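Local structure of uncharacterized protein (Parabacteroides merdae, 4R7F) at residues Pro140-Ser145 with Arg389-Thr394; Asn166-Asn171 with Glu205-Tyr210; Thr179-Phe184 with Val378-Met383; Asn193-Leu198 with Arg214-Pro219. The protein is of unknown function, but has immunoglobulin-like beta-sandwich domains and a first domain resembling that of type 9 secretion system plug proteins. All blocks are in the same frame, centred on the assembly; numbering follows the deposited sequence. Where two conformers were deposited one is given.

Contact 1 of 4, residues Pro140-Ser145 with Arg389-Thr394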
# COMPACT_ATOMS: atom_id res chain seq x y z
N PRO A 140 8.13 1.09 -20.20
CA PRO A 140 7.85 -0.13 -19.46
C PRO A 140 7.48 -1.31 -20.35
O PRO A 140 6.32 -1.67 -20.47
CB PRO A 140 6.67 0.28 -18.58
CG PRO A 140 5.95 1.30 -19.41
CD PRO A 140 7.06 2.09 -20.07
N VAL A 141 8.48 -1.97 -20.88
CA VAL A 141 8.28 -3.11 -21.76
C VAL A 141 8.43 -4.47 -21.08
O VAL A 141 8.22 -5.49 -21.71
CB VAL A 141 9.21 -3.00 -22.99
CG1 VAL A 141 8.80 -1.81 -23.83
CG2 VAL A 141 10.68 -2.93 -22.57
N VAL A 142 8.82 -4.49 -19.81
CA VAL A 142 8.78 -5.71 -19.05
C VAL A 142 8.01 -5.44 -17.73
O VAL A 142 7.90 -4.31 -17.29
CB VAL A 142 10.19 -6.24 -18.76
CG1 VAL A 142 10.98 -6.41 -20.05
CG2 VAL A 142 10.94 -5.33 -17.80
N ASN A 143 7.50 -6.51 -17.14
CA ASN A 143 6.71 -6.47 -15.91
C ASN A 143 7.60 -7.10 -14.84
O ASN A 143 8.35 -8.05 -15.13
CB ASN A 143 5.35 -7.19 -16.17
CG ASN A 143 4.74 -7.83 -14.94
OD1 ASN A 143 5.08 -8.97 -14.61
ND2 ASN A 143 3.80 -7.15 -14.28
N ILE A 144 7.56 -6.59 -13.62
CA ILE A 144 8.37 -7.14 -12.54
C ILE A 144 7.46 -7.63 -11.44
O ILE A 144 6.69 -6.84 -10.89
CB ILE A 144 9.32 -6.06 -11.98
CG1 ILE A 144 10.25 -5.50 -13.06
CG2 ILE A 144 10.14 -6.64 -10.84
CD1 ILE A 144 11.08 -4.30 -12.60
N SER A 145 7.51 -8.92 -11.14
CA SER A 145 6.79 -9.51 -10.00
C SER A 145 7.76 -9.64 -8.84
O SER A 145 8.79 -10.25 -9.01
CB SER A 145 6.24 -10.89 -10.35
OG SER A 145 5.28 -10.81 -11.38
N ARG A 389 18.93 1.94 -21.45
CA ARG A 389 17.48 2.13 -21.38
C ARG A 389 16.95 1.58 -20.09
O ARG A 389 17.46 0.58 -19.57
CB ARG A 389 16.79 1.42 -22.53
CG ARG A 389 17.11 2.04 -23.88
CD ARG A 389 16.83 1.07 -25.01
NE ARG A 389 15.39 0.84 -25.17
CZ ARG A 389 14.88 -0.08 -25.98
NH1 ARG A 389 15.68 -0.89 -26.65
NH2 ARG A 389 13.57 -0.24 -26.10
N LEU A 390 15.92 2.24 -19.59
CA LEU A 390 15.24 1.80 -18.42
C LEU A 390 13.94 1.15 -18.90
O LEU A 390 13.01 1.85 -19.30
CB LEU A 390 14.99 3.01 -17.51
CG LEU A 390 14.16 2.78 -16.25
CD1 LEU A 390 14.81 1.68 -15.44
CD2 LEU A 390 14.00 4.03 -15.39
N ILE A 391 13.89 -0.17 -18.87
CA ILE A 391 12.82 -0.94 -19.48
C ILE A 391 11.80 -1.47 -18.48
O ILE A 391 10.75 -2.00 -18.85
CB ILE A 391 13.37 -2.10 -20.35
CG1 ILE A 391 14.18 -3.12 -19.56
CG2 ILE A 391 14.17 -1.55 -21.52
CD1 ILE A 391 14.35 -4.44 -20.29
N GLY A 392 12.09 -1.32 -17.21
CA GLY A 392 11.16 -1.67 -16.17
C GLY A 392 11.54 -1.09 -14.83
O GLY A 392 12.74 -0.95 -14.51
N VAL A 393 10.53 -0.78 -14.04
CA VAL A 393 10.75 -0.29 -12.71
C VAL A 393 9.54 -0.60 -11.90
O VAL A 393 8.44 -0.59 -12.41
CB VAL A 393 11.07 1.23 -12.75
CG1 VAL A 393 9.92 2.01 -13.33
CG2 VAL A 393 11.38 1.73 -11.36
N THR A 394 9.72 -0.92 -10.63
CA THR A 394 8.61 -1.18 -9.73
C THR A 394 9.04 -0.88 -8.29
O THR A 394 10.21 -0.93 -7.98
CB THR A 394 8.10 -2.62 -9.83
OG1 THR A 394 6.84 -2.71 -9.18
CG2 THR A 394 9.02 -3.62 -9.14
O HOH W 1 8.08 -2.26 -15.24

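Contact 2 of 4, residues Asn166-Asn171 with Glu205-Tyr210. With MG (magnesium ion), chain H.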
# COMPACT_ATOMS: atom_id res chain seq x y z
N ASN A 166 11.13 -11.34 -10.26
CA ASN A 166 11.23 -11.97 -11.59
C ASN A 166 10.90 -10.92 -12.59
O ASN A 166 9.99 -10.14 -12.38
CB ASN A 166 10.25 -13.12 -11.77
CG ASN A 166 10.39 -14.16 -10.68
OD1 ASN A 166 11.21 -15.05 -10.77
ND2 ASN A 166 9.59 -14.01 -9.62
N ILE A 167 11.64 -10.93 -13.69
CA ILE A 167 11.36 -10.06 -14.77
C ILE A 167 10.61 -10.90 -15.78
O ILE A 167 11.14 -11.88 -16.26
CB ILE A 167 12.66 -9.55 -15.42
CG1 ILE A 167 13.45 -8.76 -14.38
CG2 ILE A 167 12.33 -8.70 -16.63
CD1 ILE A 167 14.81 -8.33 -14.87
N ASN A 168 9.38 -10.50 -16.05
CA ASN A 168 8.52 -11.12 -17.03
C ASN A 168 8.59 -10.39 -18.37
O ASN A 168 8.09 -9.30 -18.49
CB ASN A 168 7.10 -11.13 -16.47
CG ASN A 168 7.01 -11.82 -15.10
OD1 ASN A 168 7.60 -12.87 -14.88
ND2 ASN A 168 6.27 -11.22 -14.20
N ASN A 169 9.22 -11.03 -19.37
CA ASN A 169 9.58 -10.41 -20.62
C ASN A 169 9.12 -11.16 -21.87
O ASN A 169 9.81 -11.10 -22.89
CB ASN A 169 11.11 -10.16 -20.71
CG ASN A 169 11.92 -11.44 -20.80
OD1 ASN A 169 11.54 -12.48 -20.27
ND2 ASN A 169 13.00 -11.38 -21.52
N LYS A 170 7.94 -11.76 -21.83
CA LYS A 170 7.37 -12.44 -22.99
C LYS A 170 7.29 -11.50 -24.21
O LYS A 170 7.56 -11.90 -25.33
CB LYS A 170 5.97 -13.01 -22.67
CG LYS A 170 5.34 -13.71 -23.88
CD LYS A 170 4.06 -14.50 -23.57
CE LYS A 170 2.91 -13.61 -23.08
NZ LYS A 170 2.47 -12.47 -23.95
N ASN A 171 6.91 -10.24 -23.96
CA ASN A 171 6.77 -9.26 -25.00
C ASN A 171 8.00 -8.39 -25.20
O ASN A 171 7.96 -7.47 -25.98
CB ASN A 171 5.53 -8.41 -24.75
CG ASN A 171 4.24 -9.23 -24.84
OD1 ASN A 171 4.23 -10.29 -25.46
ND2 ASN A 171 3.17 -8.75 -24.21
N GLU A 205 12.99 -18.45 -21.33
CA GLU A 205 12.81 -17.60 -22.51
C GLU A 205 11.97 -16.34 -22.27
O GLU A 205 12.10 -15.34 -22.99
CB GLU A 205 12.21 -18.43 -23.68
CG GLU A 205 10.78 -18.93 -23.49
CD GLU A 205 10.62 -20.08 -22.54
OE1 GLU A 205 11.61 -20.50 -21.87
OE2 GLU A 205 9.48 -20.56 -22.43
N ASN A 206 11.11 -16.41 -21.27
CA ASN A 206 10.17 -15.35 -20.95
C ASN A 206 10.14 -14.99 -19.45
O ASN A 206 9.16 -14.39 -18.95
CB ASN A 206 8.77 -15.72 -21.44
CG ASN A 206 8.29 -17.07 -20.91
OD1 ASN A 206 8.76 -17.54 -19.86
ND2 ASN A 206 7.33 -17.71 -21.63
N GLN A 207 11.20 -15.36 -18.74
CA GLN A 207 11.25 -15.06 -17.31
C GLN A 207 12.63 -15.15 -16.79
O GLN A 207 13.29 -16.13 -17.02
CB GLN A 207 10.38 -16.00 -16.51
CG GLN A 207 10.16 -15.43 -15.14
CD GLN A 207 9.11 -16.19 -14.34
OE1 GLN A 207 9.27 -17.40 -14.09
NE2 GLN A 207 8.06 -15.48 -13.90
N ILE A 208 13.05 -14.10 -16.11
CA ILE A 208 14.37 -14.02 -15.52
C ILE A 208 14.19 -13.86 -14.03
O ILE A 208 13.60 -12.89 -13.58
CB ILE A 208 15.18 -12.84 -16.07
CG1 ILE A 208 15.16 -12.87 -17.61
CG2 ILE A 208 16.64 -12.92 -15.60
CD1 ILE A 208 15.02 -11.50 -18.23
N SER A 209 14.69 -14.81 -13.26
CA SER A 209 14.44 -14.82 -11.82
C SER A 209 15.67 -14.40 -11.03
O SER A 209 16.77 -14.93 -11.28
CB SER A 209 13.95 -16.22 -11.40
OG SER A 209 13.84 -16.31 -9.98
N TYR A 210 15.49 -13.44 -10.11
CA TYR A 210 16.57 -12.97 -9.22
C TYR A 210 16.10 -13.24 -7.82
O TYR A 210 15.81 -12.33 -7.05
CB TYR A 210 16.86 -11.47 -9.36
CG TYR A 210 17.35 -11.06 -10.71
CD1 TYR A 210 16.47 -10.90 -11.76
CD2 TYR A 210 18.70 -10.88 -10.95
CE1 TYR A 210 16.92 -10.55 -13.03
CE2 TYR A 210 19.15 -10.50 -12.21
CZ TYR A 210 18.26 -10.34 -13.25
OH TYR A 210 18.71 -9.97 -14.51
MG MG H . 8.28 -22.05 -21.02
O HOH W 2 14.23 -13.66 -23.22
O HOH W 3 10.22 -13.71 -24.21
O HOH W 4 10.33 -22.29 -20.27
O HOH W 5 8.34 -20.40 -19.43
O HOH W 6 7.87 -23.80 -19.69
O HOH W 7 8.54 -23.78 -22.45

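Contact 3 of 4, residues Thr179-Phe184 with Val378-Met383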
# COMPACT_ATOMS: atom_id res chain seq x y z
N THR A 179 24.16 -10.52 -19.12
CA THR A 179 25.12 -9.55 -19.62
C THR A 179 24.44 -8.22 -19.92
O THR A 179 25.01 -7.19 -19.66
CB THR A 179 25.70 -9.97 -21.01
OG1 THR A 179 25.76 -11.38 -21.12
CG2 THR A 179 27.07 -9.41 -21.19
N ASP A 180 23.26 -8.24 -20.55
CA ASP A 180 22.65 -7.01 -21.10
C ASP A 180 21.73 -6.24 -20.15
O ASP A 180 21.28 -5.15 -20.49
CB ASP A 180 21.82 -7.33 -22.34
CG ASP A 180 22.62 -7.99 -23.44
OD1 ASP A 180 23.88 -7.99 -23.42
OD2 ASP A 180 21.94 -8.51 -24.34
N LEU A 181 21.41 -6.82 -18.99
CA LEU A 181 20.59 -6.10 -17.97
C LEU A 181 21.50 -5.56 -16.88
O LEU A 181 22.47 -6.21 -16.52
CB LEU A 181 19.58 -7.05 -17.33
CG LEU A 181 18.50 -7.62 -18.26
CD1 LEU A 181 17.49 -8.37 -17.42
CD2 LEU A 181 17.83 -6.52 -19.08
N LYS A 182 21.20 -4.37 -16.38
CA LYS A 182 21.82 -3.87 -15.16
C LYS A 182 20.66 -3.54 -14.23
O LYS A 182 19.77 -2.76 -14.60
CB LYS A 182 22.65 -2.61 -15.46
CG LYS A 182 23.68 -2.81 -16.54
CD LYS A 182 24.55 -1.58 -16.67
CE LYS A 182 25.56 -1.72 -17.80
NZ LYS A 182 25.31 -0.72 -18.87
N ILE A 183 20.69 -4.06 -13.01
CA ILE A 183 19.60 -3.92 -12.04
C ILE A 183 20.07 -3.12 -10.83
O ILE A 183 21.11 -3.41 -10.26
CB ILE A 183 19.17 -5.30 -11.51
CG1 ILE A 183 19.09 -6.34 -12.65
CG2 ILE A 183 17.88 -5.18 -10.69
CD1 ILE A 183 17.73 -6.59 -13.22
N PHE A 184 19.28 -2.15 -10.41
CA PHE A 184 19.53 -1.45 -9.15
C PHE A 184 18.32 -1.60 -8.27
O PHE A 184 17.19 -1.42 -8.74
CB PHE A 184 19.81 0.03 -9.37
CG PHE A 184 21.17 0.28 -9.93
CD1 PHE A 184 21.45 0.00 -11.23
CD2 PHE A 184 22.20 0.69 -9.11
CE1 PHE A 184 22.72 0.19 -11.75
CE2 PHE A 184 23.48 0.89 -9.62
CZ PHE A 184 23.74 0.63 -10.94
N VAL A 378 15.32 -1.76 -13.76
CA VAL A 378 15.86 -2.68 -14.71
C VAL A 378 16.29 -1.90 -15.95
O VAL A 378 15.45 -1.40 -16.66
CB VAL A 378 14.80 -3.72 -15.10
CG1 VAL A 378 15.35 -4.65 -16.17
CG2 VAL A 378 14.34 -4.51 -13.88
N TYR A 379 17.59 -1.82 -16.19
CA TYR A 379 18.19 -1.12 -17.30
C TYR A 379 18.68 -2.13 -18.34
O TYR A 379 19.09 -3.25 -17.99
CB TYR A 379 19.38 -0.31 -16.82
CG TYR A 379 19.02 0.76 -15.86
CD1 TYR A 379 18.67 2.02 -16.29
CD2 TYR A 379 18.99 0.52 -14.51
CE1 TYR A 379 18.34 3.02 -15.39
CE2 TYR A 379 18.62 1.49 -13.61
CZ TYR A 379 18.32 2.75 -14.05
OH TYR A 379 17.93 3.71 -13.13
N TYR A 380 18.66 -1.74 -19.61
CA TYR A 380 18.89 -2.70 -20.68
C TYR A 380 19.90 -2.12 -21.61
O TYR A 380 19.71 -0.99 -22.09
CB TYR A 380 17.61 -2.96 -21.47
CG TYR A 380 17.76 -3.72 -22.79
CD1 TYR A 380 18.30 -5.01 -22.82
CD2 TYR A 380 17.24 -3.23 -23.98
CE1 TYR A 380 18.36 -5.75 -24.00
CE2 TYR A 380 17.31 -3.96 -25.19
CZ TYR A 380 17.89 -5.22 -25.18
OH TYR A 380 18.00 -5.99 -26.32
N ARG A 381 20.97 -2.88 -21.85
CA ARG A 381 21.99 -2.48 -22.82
C ARG A 381 22.66 -3.60 -23.58
O ARG A 381 23.68 -4.16 -23.15
CB ARG A 381 23.04 -1.64 -22.15
CG ARG A 381 23.89 -0.96 -23.18
CD ARG A 381 24.57 0.20 -22.57
NE ARG A 381 25.62 0.66 -23.44
CZ ARG A 381 26.50 1.58 -23.08
NH1 ARG A 381 26.43 2.17 -21.89
NH2 ARG A 381 27.44 1.93 -23.94
N PRO A 382 22.12 -3.92 -24.75
CA PRO A 382 22.70 -4.98 -25.58
C PRO A 382 23.99 -4.49 -26.26
O PRO A 382 24.21 -3.29 -26.30
CB PRO A 382 21.61 -5.23 -26.63
CG PRO A 382 20.97 -3.88 -26.82
CD PRO A 382 21.06 -3.17 -25.46
N MSE A 383 24.82 -5.41 -26.75
CA MSE A 383 26.09 -5.02 -27.37
C MSE A 383 25.82 -4.02 -28.47
O MSE A 383 24.83 -4.08 -29.20
CB MSE A 383 26.96 -6.22 -27.80
CG MSE A 383 28.07 -6.53 -26.78
SE MSE A 383 29.42 -5.09 -26.68
CE MSE A 383 29.91 -4.92 -28.58
O HOH W 8 24.59 -4.05 -20.12
O HOH W 9 23.69 -8.34 -26.95

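Contact 4 of 4, residues Asn193-Leu198 with Arg214-Pro219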
# COMPACT_ATOMS: atom_id res chain seq x y z
N ASN A 193 23.01 2.39 0.56
CA ASN A 193 23.05 0.92 0.71
C ASN A 193 22.32 0.19 -0.42
O ASN A 193 21.79 -0.92 -0.23
CB ASN A 193 22.49 0.51 2.06
CG ASN A 193 20.99 0.72 2.16
OD1 ASN A 193 20.42 1.52 1.42
ND2 ASN A 193 20.34 -0.01 3.05
N ALA A 194 22.34 0.80 -1.61
CA ALA A 194 21.69 0.23 -2.79
C ALA A 194 22.47 -0.98 -3.30
O ALA A 194 23.64 -1.14 -3.00
CB ALA A 194 21.56 1.26 -3.88
N VAL A 195 21.81 -1.83 -4.07
CA VAL A 195 22.39 -3.07 -4.53
C VAL A 195 22.34 -3.11 -6.06
O VAL A 195 21.35 -2.67 -6.68
CB VAL A 195 21.60 -4.27 -3.96
CG1 VAL A 195 22.13 -5.58 -4.51
CG2 VAL A 195 21.68 -4.29 -2.45
N THR A 196 23.37 -3.71 -6.65
CA THR A 196 23.47 -3.94 -8.08
C THR A 196 24.46 -5.09 -8.33
O THR A 196 24.81 -5.82 -7.40
CB THR A 196 23.86 -2.67 -8.84
OG1 THR A 196 23.79 -2.93 -10.24
CG2 THR A 196 25.27 -2.24 -8.50
N ASP A 197 24.90 -5.28 -9.57
CA ASP A 197 25.71 -6.49 -9.93
C ASP A 197 24.99 -7.78 -9.52
O ASP A 197 25.52 -8.63 -8.78
CB ASP A 197 27.14 -6.44 -9.35
CG ASP A 197 27.90 -5.17 -9.77
OD1 ASP A 197 27.80 -4.78 -10.96
OD2 ASP A 197 28.57 -4.54 -8.92
N LEU A 198 23.75 -7.93 -9.98
CA LEU A 198 22.96 -9.09 -9.64
C LEU A 198 23.09 -10.10 -10.78
O LEU A 198 23.15 -9.74 -11.95
CB LEU A 198 21.50 -8.68 -9.43
CG LEU A 198 21.21 -7.68 -8.31
CD1 LEU A 198 19.74 -7.36 -8.24
CD2 LEU A 198 21.65 -8.26 -6.98
N ARG A 214 21.85 -13.51 -2.33
CA ARG A 214 22.33 -13.11 -1.04
C ARG A 214 22.43 -11.58 -0.93
O ARG A 214 22.18 -11.01 0.13
CB ARG A 214 23.66 -13.78 -0.75
CG ARG A 214 24.35 -13.36 0.52
CD ARG A 214 23.71 -13.97 1.76
NE ARG A 214 24.39 -13.45 2.95
CZ ARG A 214 24.24 -12.21 3.43
NH1 ARG A 214 23.44 -11.35 2.84
NH2 ARG A 214 24.87 -11.84 4.51
N ASN A 215 22.74 -10.91 -2.03
CA ASN A 215 22.90 -9.45 -2.01
C ASN A 215 21.58 -8.74 -1.84
O ASN A 215 21.57 -7.55 -1.63
CB ASN A 215 23.53 -8.96 -3.32
CG ASN A 215 24.75 -9.76 -3.70
OD1 ASN A 215 25.77 -9.59 -3.09
ND2 ASN A 215 24.62 -10.71 -4.65
N LEU A 216 20.46 -9.45 -2.01
CA LEU A 216 19.16 -8.83 -1.95
C LEU A 216 18.56 -8.90 -0.56
O LEU A 216 17.37 -8.65 -0.38
CB LEU A 216 18.22 -9.40 -2.99
CG LEU A 216 18.48 -8.87 -4.39
CD1 LEU A 216 17.58 -9.55 -5.38
CD2 LEU A 216 18.31 -7.37 -4.46
N ILE A 217 19.41 -9.18 0.42
CA ILE A 217 19.03 -9.19 1.81
C ILE A 217 19.52 -7.90 2.46
O ILE A 217 20.70 -7.60 2.49
CB ILE A 217 19.61 -10.40 2.56
CG1 ILE A 217 19.11 -11.69 1.92
CG2 ILE A 217 19.17 -10.36 4.01
CD1 ILE A 217 19.61 -12.95 2.60
N PHE A 218 18.58 -7.13 2.98
CA PHE A 218 18.84 -5.81 3.51
C PHE A 218 18.60 -5.85 4.99
O PHE A 218 17.74 -6.60 5.44
CB PHE A 218 17.82 -4.85 2.96
CG PHE A 218 18.05 -4.47 1.55
CD1 PHE A 218 17.55 -5.25 0.52
CD2 PHE A 218 18.70 -3.30 1.25
CE1 PHE A 218 17.73 -4.89 -0.80
CE2 PHE A 218 18.92 -2.94 -0.07
CZ PHE A 218 18.43 -3.74 -1.10
N PRO A 219 19.30 -5.01 5.76
CA PRO A 219 18.84 -4.90 7.16
C PRO A 219 17.47 -4.23 7.22
O PRO A 219 17.18 -3.33 6.42
CB PRO A 219 19.91 -4.04 7.83
CG PRO A 219 20.58 -3.34 6.69
CD PRO A 219 20.54 -4.26 5.52

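Contact 1 of 4, residues Pro140-Ser145 with Arg389-Thr394
Ile391 O is approached by three successive residues of the chain leading into strand 143-149. The straighter backbone hydrogen bond comes from Val142 N, 3.3 Å from Ile391 O with an N-H...O angle of 154°. Val141 N lies nearer, 3.0 Å from Ile391 O, but its bond is bent and counts as weak, and Pro140 CA adds a CA-H...O contact to this oxygen. Farther along, direct backbone bonding gives way to a water bridge. Water 1 donates to Val142 O at 2.9 Å and accepts from Val393 N at 3.1 Å.

The apolar contacts follow the same path. Val141 CG2 comes to 3.6 Å from Ile391 CB, the two side chains nearly perpendicular. Val142 divides its branches: CG1 meets Ile391 CD1 at 3.9 Å, while CG2 lies 4.0 Å from Gly392 CA, an approach made possible by the missing side chain of the glycine. Ile144 also works in two directions. Its CG2 packs on Thr394 CG2 at 3.6 Å, and its extended outer bond (chi2 172°) carries CD1 to the backbone around Gly392 C and Val393 N.

Beyond the two segments, Arg389 NE forms a salt bridge with Glu139. Strand 389-397 carries a classic beta bulge here, Ile391 and Gly392 together opposing the single residue Val378. Strands 143-145 and 389-394 run 35° from parallel and belong to different sheets at their margins, consistent with the first and last strands of an immunoglobulin-like sandwich.

Contact 2 of 4, residues Asn166-Asn171 with Glu205-Tyr210
Gln207 lies alongside Asn168 across an antiparallel strand pair, the two pointing alike. Gln207 CB passes Ile167 O at 4.2 Å. With CG anti to the backbone N (chi1 -164°), the chain runs out beside its neighbour, bringing Gln207 CG to 3.6 Å from Asn168 OD1. At the tip, Gln207 NE2 packs 3.9 Å from Asn166 CB and donates to Asn168 OD1 at 2.8 Å, N-H...O angle 166°. This bond lies in the carbonyl plane although the amide planes are turned 40° apart. Asn168 ND2 bonds to one conformer of Asn143, and Gln207 NE2 makes a weak bond to Asn166 of the second subunit.

A leucine in place of Gln207 would probably leave Asn168 OD1 without its amide donor and that amide less firmly held.

Ile167 N donates to Ile208 O at 2.8 Å and Ile208 N returns a bond to Ile167 O at 2.9 Å. On the other face, Ile167 CD1 reaches Tyr210 CE1 at 3.6 Å. Ahead of the strand, Glu205 OE2 binds a magnesium ion at 2.4 Å, with four waters. The chemistry thus separates by face: polar amides, one pair directly bonded, gather toward the second subunit, and hydrocarbon packs on the reverse.

Contact 3 of 4, residues Thr179-Phe184 with Val378-Met383
Tyr379 and Phe184 both turn CG anti to the carbonyl carbon (chi1 -63° and -75°), and their side chains stand nearly perpendicular with Phe184 CD1 4.0 Å from Tyr379 CE2. The same torsion of Tyr379 sets its ring edge beside Lys182 O, which lies in the ring plane 3.4 Å from CD2. Tyr379 OH bonds to Asn115.

The backbones form an antiparallel pair. Lys182 N to Tyr379 O and Tyr379 N to Lys182 O both measure 2.9 Å, and beyond this hydrogen-bonded pair Arg381 N donates to Asp180 O at 2.7 Å, almost straight at 177°. Past this bond a water bridges the two chain segments, donating to Thr179 O and Arg381 O. Lys182 NZ and Arg381 NH1 approach to 4.3 Å, and Asp388 supplies a salt bridge to the lysine, probably easing the proximity of like charges.

On the reverse face, Ile183 CD1 meets Val378 CG2 at 4.0 Å, side by side, while Leu181 CD2 packs obliquely against Tyr380. Pro382 CD sits 3.7 Å above the plane of the Tyr380 ring, over its centre.

Strand 181-187 follows directly on helix 177-180 and forms one margin of a three-stranded sheet, with strand 373-380 in the middle and strand 389-397 beyond. Leu181, Ile183 and Val378 all press on Ile167 of strand 160-168, in the four-stranded sheet across the core.

Contact 4 of 4, residues Asn193-Leu198 with Arg214-Pro219
Val195 and Asn215 have CA atoms 6.9 Å apart where the irregular segment 193-198 passes the 3-10 turn 214-215 and the strand that follows it; the two segments share no hydrogen bond. Side chains therefore do the joining. With chi1 at 176°, both Val195 methyls lie against Asn215 O, and CG2 alone goes on to the Phe218 ring. Val195 CG1 rests 3.8 Å from Asn215 CB, whereas Val195 CG2 lies 3.4 Å from Asn215 O and 3.6 Å from Phe218 CZ.

The ring of Phe218 also meets the first segment at Asn193, whose carbonyl oxygen lies obliquely to it, 3.5 Å from CE2. Nearby, Asn193 ND2 passes CD2 of this ring, with amide and ring planes 75° apart; that amide nitrogen donates to Gln187. Replacing Phe218 by an alanine would probably open a gap beside Val195 CG2 and remove the surface against which Asn193 lies.

At the other end, Leu198 and Leu216 are nearly perpendicular, CD1 of Leu198 standing 4.0 Å from CD2 of Leu216. Leu198 and Asn215 run antiparallel past one another, while the amide of Asn215 turns to Asn213.

Phe218 meets the ring of Tyr374, and Leu216 reaches Val185 and Phe165, which carries the apolar surface into the sandwich interior. With methyls, a ring and carbonyl oxygens as the meeting groups, the loop is joined to strand 207-219 by shape and van der Waals contact, with Asn193 ND2 and Thr196 OG1 bonded outside the contact.

How the contacts relate
Contacts 1, 2 and 3 cluster with centres about 10 to 13 Å apart, and the centre of contact 4 is about 17 to 20 Å from theirs. Contact 2 joins strands 160-168 and 207-219 of a four-stranded sheet, and contact 3 joins strands 181-187 and 373-380 of the three-stranded sheet facing it. Contact 1 links margins of the two sheets, and contact 4 bridges to strand 207-219 from a loop touching contact 3 at Thr196. Contact 1 spans the longest chain interval and encloses the others; contact 2 alternates along the sequence with both contact 3 and contact 4. Thus distant pieces of chain assemble one sandwich, which meets the second subunit through contacts 1 and 2.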